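Local coordinates for protein leucyl-tRNA synthetase subunit alpha (Aquifex aeolicus, PDB 3O0A) that forms part of leucyl-tRNA synthetase, which attaches leucine to its tRNA, and through its CP1 hydrolytic domain probably clears wrongly charged tRNA, at residues E4-R9 and K200-L205; A127-Y132 and G137-V142. One frame throughout, in Å; residues are numbered along the deposited sequence.

Overall arrangement
The two contacts illustrate how a compact editing domain combines distant and local closures. Contact 1 joins the first strand, 6-13, to helix 194-207 near the end of the chain, across 190 intervening residues. Contact 2 falls within that long interval and closes a short loop between strands 121-127 and 138-141. Their centres lie about 18 Å apart, and each involves a strand of a different sheet: 6-13 in contact 1, 138-141 in contact 2. The two contacts touch through Ile8 CD1 and Met140 SD, 4.2 Å apart, which links the sheet containing both chain ends to the mixed sheet nearer the domain centre.

Contact 1. Residues E4-R9 and K200-L205; sequences EGALIR and KITEWL
Ala6 and Thr202 form the closest pair between strand 6-13 and helix 194-207, and their CA atoms stand 6.4 Å apart. The methyl of Ala6 faces the helix and meets both branches of the threonine, with CB 3.6 Å from Thr202 OG1 and 3.7 Å from Thr202 CG2. Two residues further along the strand, Ile8 meets Leu205, one helical turn beyond Thr202. There a single methyl, Leu205 CD1, does the touching: it lies 4.0 Å from Ile8 CD1 and 4.1 Å from Ile8 CG2, so that it spans the fork of the isoleucine as the two side chains cross obliquely. The first torsion of Ile8 (chi1 -60°) sets CG1 beside the backbone N and CG2 beside the carbonyl carbon, which presents both branches to the leucine. Leu7, between the two touching strand residues, points away from the helix and packs on Phe43 instead, the usual alternation of a strand.

The strand itself is positioned by its neighbours. It is the middle member of its sheet, with Ala6 and Ile8 bonded through the backbone to Thr44 and Val42 on one flank and Leu7 to Glu212 on the other. On the helix, Thr202 OG1 is hydrogen-bonded to Lys198 O one turn earlier, so the oxygen that touches Ala6 is already paired within its own helix. The same side chain also touches Pro47 and Lys213. All four touching residues are buried, yet no hydrogen bond passes between the segments. The contact is thus van der Waals in nature, with its one hydroxyl committed to the helix backbone.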
ATOM      1  N   GLU A   4     -15.192  -5.087  -9.528  1.00 36.07           N
ATOM      2  CA  GLU A   4     -15.600  -3.747  -9.024  1.00 34.99           C
ATOM      3  C   GLU A   4     -14.650  -3.307  -7.915  1.00 32.78           C
ATOM      4  O   GLU A   4     -14.316  -4.079  -7.011  1.00 33.19           O
ATOM      5  CB  GLU A   4     -17.056  -3.766  -8.533  1.00 36.74           C
ATOM      6  CG  GLU A   4     -17.557  -2.458  -7.903  1.00 38.45           C
ATOM      7  CD  GLU A   4     -17.718  -1.325  -8.903  1.00 40.99           C
ATOM      8  OE1 GLU A   4     -18.699  -1.351  -9.672  1.00 43.24           O
ATOM      9  OE2 GLU A   4     -16.870  -0.400  -8.907  1.00 41.96           O
ATOM     10  N   GLY A   5     -14.203  -2.066  -8.016  1.00 30.02           N
ATOM     11  CA  GLY A   5     -13.309  -1.478  -7.032  1.00 27.18           C
ATOM     12  C   GLY A   5     -12.800  -0.150  -7.544  1.00 24.96           C
ATOM     13  O   GLY A   5     -13.474   0.527  -8.338  1.00 25.00           O
ATOM     14  N   ALA A   6     -11.614   0.227  -7.089  1.00 22.57           N
ATOM     15  CA  ALA A   6     -11.034   1.502  -7.461  1.00 20.58           C
ATOM     16  C   ALA A   6      -9.543   1.352  -7.681  1.00 19.02           C
ATOM     17  O   ALA A   6      -8.888   0.569  -7.001  1.00 18.47           O
ATOM     18  CB  ALA A   6     -11.288   2.531  -6.373  1.00 20.48           C
ATOM     19  N   LEU A   7      -9.018   2.107  -8.634  1.00 17.78           N
ATOM     20  CA  LEU A   7      -7.579   2.341  -8.678  1.00 16.40           C
ATOM     21  C   LEU A   7      -7.341   3.575  -7.818  1.00 15.00           C
ATOM     22  O   LEU A   7      -8.072   4.558  -7.942  1.00 15.20           O
ATOM     23  CB  LEU A   7      -7.110   2.594 -10.112  1.00 17.30           C
ATOM     24  CG  LEU A   7      -7.070   1.388 -11.055  1.00 20.56           C
ATOM     25  CD1 LEU A   7      -7.004   1.859 -12.497  1.00 24.66           C
ATOM     26  CD2 LEU A   7      -5.884   0.488 -10.729  1.00 22.69           C
ATOM     27  N   ILE A   8      -6.345   3.519  -6.943  1.00 13.41           N
ATOM     28  CA  ILE A   8      -6.002   4.658  -6.097  1.00 12.39           C
ATOM     29  C   ILE A   8      -4.527   4.974  -6.300  1.00 11.90           C
ATOM     30  O   ILE A   8      -3.687   4.067  -6.273  1.00 11.40           O
ATOM     31  CB  ILE A   8      -6.311   4.395  -4.619  1.00 11.97           C
ATOM     32  CG1 ILE A   8      -7.812   4.109  -4.451  1.00 12.77           C
ATOM     33  CG2 ILE A   8      -5.878   5.613  -3.747  1.00 12.19           C
ATOM     34  CD1 ILE A   8      -8.266   3.810  -3.027  1.00 13.69           C
ATOM     35  N   ARG A   9      -4.241   6.250  -6.542  1.00 11.96           N
ATOM     36  CA  ARG A   9      -2.882   6.696  -6.839  1.00 11.68           C
ATOM     37  C   ARG A   9      -2.167   7.139  -5.564  1.00 11.39           C
ATOM     38  O   ARG A   9      -2.255   8.294  -5.156  1.00 11.93           O
ATOM     39  CB  ARG A   9      -2.879   7.813  -7.902  1.00 12.84           C
ATOM     40  CG  ARG A   9      -3.627   7.439  -9.180  1.00 15.35           C
ATOM     41  CD  ARG A   9      -3.136   8.228 -10.377  1.00 20.41           C
ATOM     42  NE  ARG A   9      -1.723   7.955 -10.682  1.00 22.72           N
ATOM     43  CZ  ARG A   9      -1.266   7.347 -11.779  1.00 27.07           C
ATOM     44  NH1 ARG A   9      -2.099   6.890 -12.707  1.00 29.89           N
ATOM     45  NH2 ARG A   9       0.046   7.182 -11.947  1.00 25.16           N
ATOM     46  N   LYS A 200     -18.522   7.156  -2.605  1.00 17.02           N
ATOM     47  CA  LYS A 200     -18.253   8.568  -2.304  1.00 16.36           C
ATOM     48  C   LYS A 200     -16.751   8.829  -2.295  1.00 14.77           C
ATOM     49  O   LYS A 200     -16.291   9.831  -2.855  1.00 14.44           O
ATOM     50  CB  LYS A 200     -18.890   8.996  -0.970  1.00 16.47           C
ATOM     51  CG  LYS A 200     -20.422   8.926  -0.917  1.00 18.10           C
ATOM     52  CD  LYS A 200     -21.068   9.836  -1.938  1.00 17.85           C
ATOM     53  CE  LYS A 200     -22.589   9.744  -1.827  1.00 19.92           C
ATOM     54  NZ  LYS A 200     -23.210  10.735  -2.706  1.00 20.40           N
ATOM     55  N   ILE A 201     -15.985   7.930  -1.678  1.00 14.64           N
ATOM     56  CA  ILE A 201     -14.522   8.066  -1.645  1.00 13.96           C
ATOM     57  C   ILE A 201     -13.910   7.924  -3.042  1.00 14.50           C
ATOM     58  O   ILE A 201     -13.034   8.709  -3.437  1.00 13.91           O
ATOM     59  CB  ILE A 201     -13.862   7.094  -0.627  1.00 13.84           C
ATOM     60  CG1 ILE A 201     -14.208   7.563   0.796  1.00 14.76           C
ATOM     61  CG2 ILE A 201     -12.332   6.995  -0.872  1.00 13.11           C
ATOM     62  CD1 ILE A 201     -13.908   6.572   1.905  1.00 14.73           C
ATOM     63  N   THR A 202     -14.397   6.948  -3.797  1.00 14.90           N
ATOM     64  CA  THR A 202     -13.879   6.723  -5.139  1.00 15.85           C
ATOM     65  C   THR A 202     -14.148   7.945  -6.028  1.00 16.03           C
ATOM     66  O   THR A 202     -13.252   8.382  -6.753  1.00 16.72           O
ATOM     67  CB  THR A 202     -14.434   5.432  -5.795  1.00 15.89           C
ATOM     68  OG1 THR A 202     -14.146   4.298  -4.969  1.00 16.81           O
ATOM     69  CG2 THR A 202     -13.751   5.198  -7.125  1.00 17.62           C
ATOM     70  N   GLU A 203     -15.355   8.502  -5.965  1.00 17.35           N
ATOM     71  CA  GLU A 203     -15.661   9.697  -6.777  1.00 18.28           C
ATOM     72  C   GLU A 203     -14.800  10.899  -6.400  1.00 17.10           C
ATOM     73  O   GLU A 203     -14.374  11.658  -7.275  1.00 16.60           O
ATOM     74  CB  GLU A 203     -17.141  10.093  -6.716  1.00 20.02           C
ATOM     75  CG  GLU A 203     -17.426  11.516  -7.272  1.00 25.92           C
ATOM     76  CD  GLU A 203     -17.295  11.661  -8.800  1.00 31.35           C
ATOM     77  OE1 GLU A 203     -16.222  11.334  -9.378  1.00 34.68           O
ATOM     78  OE2 GLU A 203     -18.275  12.136  -9.420  1.00 35.46           O
ATOM     79  N   TRP A 204     -14.567  11.075  -5.102  1.00 16.12           N
ATOM     80  CA  TRP A 204     -13.738  12.173  -4.597  1.00 15.96           C
ATOM     81  C   TRP A 204     -12.305  12.056  -5.114  1.00 14.76           C
ATOM     82  O   TRP A 204     -11.728  13.017  -5.616  1.00 14.40           O
ATOM     83  CB  TRP A 204     -13.763  12.156  -3.071  1.00 16.24           C
ATOM     84  CG  TRP A 204     -12.927  13.185  -2.360  1.00 16.23           C
ATOM     85  CD1 TRP A 204     -13.020  14.555  -2.443  1.00 17.33           C
ATOM     86  CD2 TRP A 204     -11.921  12.909  -1.392  1.00 15.86           C
ATOM     87  NE1 TRP A 204     -12.097  15.143  -1.597  1.00 17.33           N
ATOM     88  CE2 TRP A 204     -11.417  14.150  -0.937  1.00 16.74           C
ATOM     89  CE3 TRP A 204     -11.383  11.725  -0.869  1.00 16.50           C
ATOM     90  CZ2 TRP A 204     -10.410  14.236   0.019  1.00 17.30           C
ATOM     91  CZ3 TRP A 204     -10.370  11.818   0.082  1.00 16.26           C
ATOM     92  CH2 TRP A 204      -9.907  13.066   0.519  1.00 16.67           C
ATOM     93  N   LEU A 205     -11.728  10.868  -4.987  1.00 14.21           N
ATOM     94  CA  LEU A 205     -10.395  10.644  -5.524  1.00 13.99           C
ATOM     95  C   LEU A 205     -10.350  10.866  -7.038  1.00 15.54           C
ATOM     96  O   LEU A 205      -9.390  11.450  -7.554  1.00 16.10           O
ATOM     97  CB  LEU A 205      -9.937   9.227  -5.188  1.00 13.31           C
ATOM     98  CG  LEU A 205      -9.604   9.051  -3.707  1.00 12.27           C
ATOM     99  CD1 LEU A 205      -9.465   7.566  -3.405  1.00 13.16           C
ATOM    100  CD2 LEU A 205      -8.326   9.788  -3.332  1.00 13.51           C
TER

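Contact 2. Residues A127-Y132 and G137-V142; sequences ANYVLY and GAIMCV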
ATOM      1  N   ALA A 127       6.373  -7.936  -0.315  1.00 13.57           N
ATOM      2  CA  ALA A 127       6.024  -9.158   0.445  1.00 14.68           C
ATOM      3  C   ALA A 127       5.606 -10.337  -0.422  1.00 14.93           C
ATOM      4  O   ALA A 127       5.129 -10.149  -1.540  1.00 15.23           O
ATOM      5  CB  ALA A 127       4.956  -8.856   1.495  1.00 15.46           C
ATOM      6  N   ASN A 128       5.809 -11.556   0.092  1.00 16.75           N
ATOM      7  CA  ASN A 128       5.521 -12.777  -0.673  1.00 17.95           C
ATOM      8  C   ASN A 128       4.040 -12.997  -0.964  1.00 18.90           C
ATOM      9  O   ASN A 128       3.680 -13.535  -2.020  1.00 20.44           O
ATOM     10  CB  ASN A 128       6.134 -14.023  -0.018  1.00 19.07           C
ATOM     11  CG  ASN A 128       5.583 -14.305   1.373  1.00 19.19           C
ATOM     12  OD1 ASN A 128       4.923 -13.463   1.988  1.00 18.66           O
ATOM     13  ND2 ASN A 128       5.869 -15.508   1.880  1.00 21.51           N
ATOM     14  N   TYR A 129       3.180 -12.550  -0.050  1.00 19.26           N
ATOM     15  CA  TYR A 129       1.742 -12.842  -0.153  1.00 19.38           C
ATOM     16  C   TYR A 129       0.995 -12.000  -1.200  1.00 18.84           C
ATOM     17  O   TYR A 129      -0.166 -12.278  -1.525  1.00 18.59           O
ATOM     18  CB  TYR A 129       1.075 -12.764   1.233  1.00 20.37           C
ATOM     19  CG  TYR A 129       0.807 -11.363   1.767  1.00 20.24           C
ATOM     20  CD1 TYR A 129       1.810 -10.625   2.414  1.00 21.14           C
ATOM     21  CD2 TYR A 129      -0.460 -10.790   1.665  1.00 20.47           C
ATOM     22  CE1 TYR A 129       1.561  -9.334   2.915  1.00 19.63           C
ATOM     23  CE2 TYR A 129      -0.719  -9.497   2.161  1.00 19.74           C
ATOM     24  CZ  TYR A 129       0.283  -8.784   2.791  1.00 20.39           C
ATOM     25  OH  TYR A 129       0.016  -7.522   3.286  1.00 20.54           O
ATOM     26  N   VAL A 130       1.669 -10.981  -1.727  1.00 17.20           N
ATOM     27  CA  VAL A 130       1.093 -10.109  -2.717  1.00 17.29           C
ATOM     28  C   VAL A 130       1.572 -10.577  -4.084  1.00 17.21           C
ATOM     29  O   VAL A 130       2.770 -10.592  -4.360  1.00 16.38           O
ATOM     30  CB  VAL A 130       1.465  -8.623  -2.428  1.00 16.21           C
ATOM     31  CG1 VAL A 130       1.026  -7.717  -3.571  1.00 16.55           C
ATOM     32  CG2 VAL A 130       0.812  -8.186  -1.126  1.00 16.61           C
ATOM     33  N   LEU A 131       0.622 -10.994  -4.916  1.00 18.15           N
ATOM     34  CA  LEU A 131       0.960 -11.524  -6.232  1.00 18.89           C
ATOM     35  C   LEU A 131       0.937 -10.408  -7.261  1.00 19.05           C
ATOM     36  O   LEU A 131       0.027  -9.582  -7.263  1.00 18.68           O
ATOM     37  CB  LEU A 131       0.001 -12.654  -6.626  1.00 19.51           C
ATOM     38  CG  LEU A 131       0.027 -13.894  -5.715  1.00 19.35           C
ATOM     39  CD1 LEU A 131      -0.993 -14.952  -6.174  1.00 22.75           C
ATOM     40  CD2 LEU A 131       1.431 -14.498  -5.625  1.00 19.80           C
ATOM     41  N   TYR A 132       1.929 -10.402  -8.150  1.00 19.81           N
ATOM     42  CA  TYR A 132       1.999  -9.380  -9.190  1.00 20.23           C
ATOM     43  C   TYR A 132       0.739  -9.355 -10.065  1.00 20.97           C
ATOM     44  O   TYR A 132       0.340  -8.305 -10.565  1.00 20.43           O
ATOM     45  CB  TYR A 132       3.270  -9.543 -10.037  1.00 20.96           C
ATOM     46  CG  TYR A 132       3.482  -8.403 -11.013  1.00 21.06           C
ATOM     47  CD1 TYR A 132       3.631  -7.092 -10.559  1.00 20.02           C
ATOM     48  CD2 TYR A 132       3.516  -8.632 -12.382  1.00 24.69           C
ATOM     49  CE1 TYR A 132       3.818  -6.039 -11.448  1.00 21.28           C
ATOM     50  CE2 TYR A 132       3.703  -7.579 -13.285  1.00 25.17           C
ATOM     51  CZ  TYR A 132       3.856  -6.292 -12.804  1.00 22.44           C
ATOM     52  OH  TYR A 132       4.037  -5.253 -13.694  1.00 23.40           O
ATOM     53  N   GLY A 137      -0.468  -5.154  -9.039  1.00 14.05           N
ATOM     54  CA  GLY A 137       0.700  -5.767  -8.399  1.00 13.99           C
ATOM     55  C   GLY A 137       1.210  -5.008  -7.183  1.00 12.98           C
ATOM     56  O   GLY A 137       2.251  -5.359  -6.620  1.00 12.72           O
ATOM     57  N   ALA A 138       0.487  -3.959  -6.796  1.00 12.31           N
ATOM     58  CA  ALA A 138       0.745  -3.221  -5.559  1.00 11.76           C
ATOM     59  C   ALA A 138      -0.577  -3.019  -4.846  1.00 12.05           C
ATOM     60  O   ALA A 138      -1.609  -2.761  -5.482  1.00 11.64           O
ATOM     61  CB  ALA A 138       1.382  -1.886  -5.845  1.00 12.40           C
ATOM     62  N   ILE A 139      -0.555  -3.159  -3.528  1.00 12.02           N
ATOM     63  CA  ILE A 139      -1.787  -3.017  -2.755  1.00 12.96           C
ATOM     64  C   ILE A 139      -1.606  -2.003  -1.629  1.00 12.62           C
ATOM     65  O   ILE A 139      -0.488  -1.790  -1.132  1.00 11.45           O
ATOM     66  CB  ILE A 139      -2.283  -4.391  -2.194  1.00 14.25           C
ATOM     67  CG1 ILE A 139      -1.263  -5.000  -1.223  1.00 14.10           C
ATOM     68  CG2 ILE A 139      -2.602  -5.366  -3.349  1.00 15.06           C
ATOM     69  CD1 ILE A 139      -1.851  -6.075  -0.287  1.00 15.66           C
ATOM     70  N   MET A 140      -2.711  -1.373  -1.239  1.00 13.26           N
ATOM     71  CA  MET A 140      -2.743  -0.684   0.040  1.00 13.39           C
ATOM     72  C   MET A 140      -3.088  -1.688   1.125  1.00 14.19           C
ATOM     73  O   MET A 140      -3.926  -2.589   0.931  1.00 14.50           O
ATOM     74  CB  MET A 140      -3.724   0.481   0.033  1.00 13.51           C
ATOM     75  CG  MET A 140      -5.183   0.069  -0.000  1.00 14.07           C
ATOM     76  SD  MET A 140      -6.198   1.545  -0.146  1.00 14.83           S
ATOM     77  CE  MET A 140      -7.769   0.838   0.350  1.00 15.73           C
ATOM     78  N   CYS A 141      -2.418  -1.558   2.264  1.00 14.29           N
ATOM     79  CA  CYS A 141      -2.612  -2.518   3.327  1.00 15.46           C
ATOM     80  C   CYS A 141      -3.315  -1.904   4.527  1.00 15.84           C
ATOM     81  O   CYS A 141      -2.883  -0.890   5.069  1.00 15.25           O
ATOM     82  CB  CYS A 141      -1.277  -3.157   3.711  1.00 15.73           C
ATOM     83  SG  CYS A 141      -0.485  -3.975   2.302  1.00 19.43           S
ATOM     84  N   VAL A 142      -4.405  -2.550   4.922  1.00 15.98           N
ATOM     85  CA  VAL A 142      -5.304  -2.054   5.950  1.00 17.05           C
ATOM     86  C   VAL A 142      -5.450  -3.205   6.959  1.00 18.26           C
ATOM     87  O   VAL A 142      -6.415  -3.980   6.907  1.00 18.78           O
ATOM     88  CB  VAL A 142      -6.669  -1.639   5.352  1.00 16.96           C
ATOM     89  CG1 VAL A 142      -7.605  -1.047   6.427  1.00 17.83           C
ATOM     90  CG2 VAL A 142      -6.464  -0.635   4.198  1.00 15.76           C
TER
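Gly137 and Val130 bury the most surface here, with Ile139 next. The glycine takes a positive phi of 82°, a backbone conformation that calls for this residue, and its CA comes within 3.4 Å of Tyr132 O. Its lack of a side chain also admits the Tyr132 ring, CD1 being 3.9 Å from Gly137 CA, so the returning chain passes close beside Tyr132. Val130 points toward the strand and divides its two methyls: CG1 stands 4.0 Å from Gly137 O, whereas CG2 reaches Ile139 CD1 at 3.5 Å. That same CG2 sits 3.8 Å above the centre of the Tyr129 ring, and so is packed by both the aromatic face and the isoleucine. Ile139 reaches it with CG1 placed between the backbone N and the carbonyl carbon (chi1 62°). At the far end, Tyr129 OH passes 3.7 Å from Cys141 SG, but its hydrogen bond goes to Asp149 OD1.

Asp149 belongs to helix 147-156, whose Phe152 also meets the tyrosine ring, while Val57 of strand 55-58 touches Val130 and pairs by backbone with Ile139. The loop packs beside strand 138-141, with helix 147-156 touching both and Leu131 resting on helix 95-99.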